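Local atomic coordinates of muramoyltetrapeptide carboxypeptidase (Oxalobacter formigenes OXCC13, PDB entry 6UUK), a protein that probably acts as a serine-type LD-carboxypeptidase of the peptidase S66 family, trimming muramoyl tetrapeptides of the bacterial cell wall. Residues L162-P172 with K320-R328. Sequence-based numbering, arbitrary orientation.
Sequences LKHGAVSFSGP and KVTLPVGGR
Strands 168-170 and 323-325 pair antiparallel, with 139° between their directions; Phe-169 faces Pro-324 as the non-hydrogen-bonded pair. Ser-168 and Ser-170 face Val-325 and Leu-323 as hydrogen-bonded pairs. The C-terminal LD-carboxypeptidase region thus adds an antiparallel edge strand to the otherwise parallel sheet of the N-terminal domain. On the far side of strand 168-170 from 323-325, the Phe-169 backbone bonds to Phe-148 and Gly-150. Ser-168 N reaches Val-325 O at 2.9 Å, in the carbonyl plane. The Leu-323 N-H points almost straight at Ser-170 O (N-H...O 177°), with the donor above the carbonyl plane.

On one face, CD1 and CE1 of the Phe-169 ring lie against the Pro-324 ring; Phe-169 CE1 is 3.6 Å from Pro-324 CB. The two rings meet at a slant. With OG1 beside the backbone N (chi1 -64°), Thr-322 turns CG2 onto Phe-169 CB, 3.7 Å away. On the other face Val-325 spreads its two methyls: CG1 meets Leu-162 CD2, and CG2 meets Ser-170 CB. Trp-219 and helix 155-163 also cover Val-325. Near the predicted charge-relay residue His-316, Lys-320 runs past Pro-172. A type II turn, Pro-324 to Gly-327, ends the pairing; there Leu-162 CD1 sits 3.7 Å from Gly-326 CA.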
loop_
_atom_site.group_PDB
_atom_site.type_symbol
_atom_site.label_atom_id
_atom_site.label_comp_id
_atom_site.label_asym_id
_atom_site.label_seq_id
_atom_site.Cartn_x
_atom_site.Cartn_y
_atom_site.Cartn_z
ATOM N N LEU B 162 0.834 -5.104 -19.619
ATOM C CA LEU B 162 0.765 -6.558 -19.534
ATOM C C LEU B 162 -0.675 -7.041 -19.428
ATOM O O LEU B 162 -0.985 -8.160 -19.850
ATOM C CB LEU B 162 1.586 -7.052 -18.343
ATOM C CG LEU B 162 1.764 -8.564 -18.231
ATOM C CD1 LEU B 162 2.433 -9.117 -19.481
ATOM C CD2 LEU B 162 2.567 -8.907 -16.994
ATOM N N LYS B 163 -1.564 -6.215 -18.870
ATOM C CA LYS B 163 -2.979 -6.567 -18.837
ATOM C C LYS B 163 -3.561 -6.652 -20.241
ATOM O O LYS B 163 -4.510 -7.409 -20.478
ATOM C CB LYS B 163 -3.749 -5.549 -17.995
ATOM C CG LYS B 163 -5.206 -5.908 -17.752
ATOM C CD LYS B 163 -5.331 -7.229 -17.011
ATOM C CE LYS B 163 -6.787 -7.606 -16.793
ATOM N NZ LYS B 163 -6.919 -8.906 -16.080
ATOM N N HIS B 164 -3.006 -5.892 -21.183
ATOM C CA HIS B 164 -3.433 -5.922 -22.574
ATOM C C HIS B 164 -2.534 -6.786 -23.449
ATOM O O HIS B 164 -2.787 -6.898 -24.653
ATOM C CB HIS B 164 -3.496 -4.498 -23.139
ATOM C CG HIS B 164 -4.530 -3.633 -22.487
ATOM N ND1 HIS B 164 -4.488 -3.300 -21.149
ATOM C CD2 HIS B 164 -5.636 -3.035 -22.988
ATOM C CE1 HIS B 164 -5.523 -2.533 -20.855
ATOM N NE2 HIS B 164 -6.236 -2.357 -21.954
ATOM N N GLY B 165 -1.496 -7.393 -22.880
ATOM C CA GLY B 165 -0.646 -8.296 -23.630
ATOM C C GLY B 165 0.541 -7.627 -24.291
ATOM O O GLY B 165 0.913 -7.983 -25.413
ATOM N N ALA B 166 1.148 -6.661 -23.605
ATOM C CA ALA B 166 2.304 -5.935 -24.112
ATOM C C ALA B 166 3.496 -6.190 -23.203
ATOM O O ALA B 166 3.384 -6.069 -21.978
ATOM C CB ALA B 166 2.015 -4.435 -24.208
ATOM N N VAL B 167 4.630 -6.540 -23.800
ATOM C CA VAL B 167 5.847 -6.830 -23.053
ATOM C C VAL B 167 6.598 -5.526 -22.818
ATOM O O VAL B 167 6.952 -4.823 -23.771
ATOM C CB VAL B 167 6.729 -7.846 -23.794
ATOM C CG1 VAL B 167 8.071 -7.990 -23.093
ATOM C CG2 VAL B 167 6.025 -9.189 -23.889
ATOM N N SER B 168 6.835 -5.204 -21.553
ATOM C CA SER B 168 7.617 -4.045 -21.152
ATOM C C SER B 168 8.909 -4.512 -20.491
ATOM O O SER B 168 9.136 -5.709 -20.292
ATOM C CB SER B 168 6.803 -3.145 -20.220
ATOM O OG SER B 168 6.287 -3.883 -19.126
ATOM N N PHE B 169 9.761 -3.553 -20.143
ATOM C CA PHE B 169 11.066 -3.845 -19.563
ATOM C C PHE B 169 11.219 -3.081 -18.258
ATOM O O PHE B 169 11.144 -1.849 -18.244
ATOM C CB PHE B 169 12.194 -3.480 -20.533
ATOM C CG PHE B 169 12.183 -4.280 -21.802
ATOM C CD1 PHE B 169 12.887 -5.469 -21.893
ATOM C CD2 PHE B 169 11.464 -3.846 -22.903
ATOM C CE1 PHE B 169 12.878 -6.206 -23.061
ATOM C CE2 PHE B 169 11.450 -4.581 -24.071
ATOM C CZ PHE B 169 12.159 -5.762 -24.151
ATOM N N SER B 170 11.436 -3.810 -17.168
ATOM C CA SER B 170 11.680 -3.204 -15.861
ATOM C C SER B 170 13.178 -2.957 -15.746
ATOM O O SER B 170 13.946 -3.865 -15.422
ATOM C CB SER B 170 11.162 -4.102 -14.745
ATOM O OG SER B 170 10.952 -3.366 -13.553
ATOM N N GLY B 171 13.600 -1.725 -16.023
ATOM C CA GLY B 171 15.003 -1.392 -16.033
ATOM C C GLY B 171 15.292 0.017 -15.557
ATOM O O GLY B 171 14.666 0.527 -14.623
ATOM N N PRO B 172 16.252 0.674 -16.198
ATOM C CA PRO B 172 16.688 1.996 -15.743
ATOM C C PRO B 172 15.769 3.106 -16.237
ATOM O O PRO B 172 14.928 2.921 -17.118
ATOM C CB PRO B 172 18.085 2.125 -16.356
ATOM C CG PRO B 172 17.985 1.345 -17.625
ATOM C CD PRO B 172 17.054 0.190 -17.338
ATOM N N LYS B 320 21.762 -2.408 -11.674
ATOM C CA LYS B 320 20.485 -3.074 -11.873
ATOM C C LYS B 320 20.454 -3.680 -13.267
ATOM O O LYS B 320 21.201 -3.275 -14.161
ATOM C CB LYS B 320 19.305 -2.109 -11.688
ATOM C CG LYS B 320 19.159 -1.090 -12.806
ATOM C CD LYS B 320 18.045 -0.099 -12.513
ATOM C CE LYS B 320 18.377 0.753 -11.301
ATOM N NZ LYS B 320 17.289 1.713 -10.975
ATOM N N VAL B 321 19.579 -4.663 -13.444
ATOM C CA VAL B 321 19.408 -5.335 -14.723
ATOM C C VAL B 321 18.086 -4.898 -15.339
ATOM O O VAL B 321 17.214 -4.326 -14.677
ATOM C CB VAL B 321 19.467 -6.870 -14.583
ATOM C CG1 VAL B 321 20.839 -7.309 -14.097
ATOM C CG2 VAL B 321 18.380 -7.358 -13.638
ATOM N N THR B 322 17.943 -5.176 -16.632
ATOM C CA THR B 322 16.721 -4.886 -17.372
ATOM C C THR B 322 15.935 -6.184 -17.517
ATOM O O THR B 322 16.375 -7.111 -18.205
ATOM C CB THR B 322 17.036 -4.274 -18.735
ATOM O OG1 THR B 322 17.673 -3.004 -18.553
ATOM C CG2 THR B 322 15.758 -4.085 -19.540
ATOM N N LEU B 323 14.776 -6.250 -16.868
ATOM C CA LEU B 323 13.959 -7.455 -16.852
ATOM C C LEU B 323 12.761 -7.278 -17.771
ATOM O O LEU B 323 11.912 -6.411 -17.513
ATOM C CB LEU B 323 13.497 -7.773 -15.431
ATOM C CG LEU B 323 14.607 -8.068 -14.422
ATOM C CD1 LEU B 323 14.033 -8.323 -13.037
ATOM C CD2 LEU B 323 15.446 -9.250 -14.882
ATOM N N PRO B 324 12.653 -8.062 -18.846
ATOM C CA PRO B 324 11.477 -7.960 -19.722
ATOM C C PRO B 324 10.204 -8.432 -19.039
ATOM O O PRO B 324 9.979 -9.638 -18.898
ATOM C CB PRO B 324 11.842 -8.863 -20.909
ATOM C CG PRO B 324 13.332 -9.013 -20.845
ATOM C CD PRO B 324 13.671 -8.973 -19.391
ATOM N N VAL B 325 9.366 -7.490 -18.612
ATOM C CA VAL B 325 8.092 -7.841 -17.992
ATOM C C VAL B 325 7.163 -8.399 -19.062
ATOM O O VAL B 325 6.827 -7.711 -20.034
ATOM C CB VAL B 325 7.469 -6.629 -17.290
ATOM C CG1 VAL B 325 6.067 -6.963 -16.810
ATOM C CG2 VAL B 325 8.343 -6.187 -16.128
ATOM N N GLY B 326 6.743 -9.648 -18.886
ATOM C CA GLY B 326 5.919 -10.335 -19.857
ATOM C C GLY B 326 6.647 -11.373 -20.681
ATOM O O GLY B 326 6.002 -12.078 -21.468
ATOM N N GLY B 327 7.961 -11.487 -20.528
ATOM C CA GLY B 327 8.736 -12.465 -21.257
ATOM C C GLY B 327 8.598 -13.858 -20.674
ATOM O O GLY B 327 7.821 -14.116 -19.754
ATOM N N ARG B 328 9.381 -14.772 -21.233
ATOM C CA ARG B 328 9.372 -16.180 -20.844
ATOM C C ARG B 328 10.658 -16.454 -20.071
ATOM O O ARG B 328 11.737 -16.558 -20.660
ATOM C CB ARG B 328 9.244 -17.071 -22.074
ATOM C CG ARG B 328 9.166 -18.559 -21.785
ATOM C CD ARG B 328 8.844 -19.313 -23.063
ATOM N NE ARG B 328 9.732 -18.915 -24.154
ATOM C CZ ARG B 328 9.444 -19.059 -25.443
ATOM N NH1 ARG B 328 8.284 -19.586 -25.812
ATOM N NH2 ARG B 328 10.313 -18.669 -26.366
#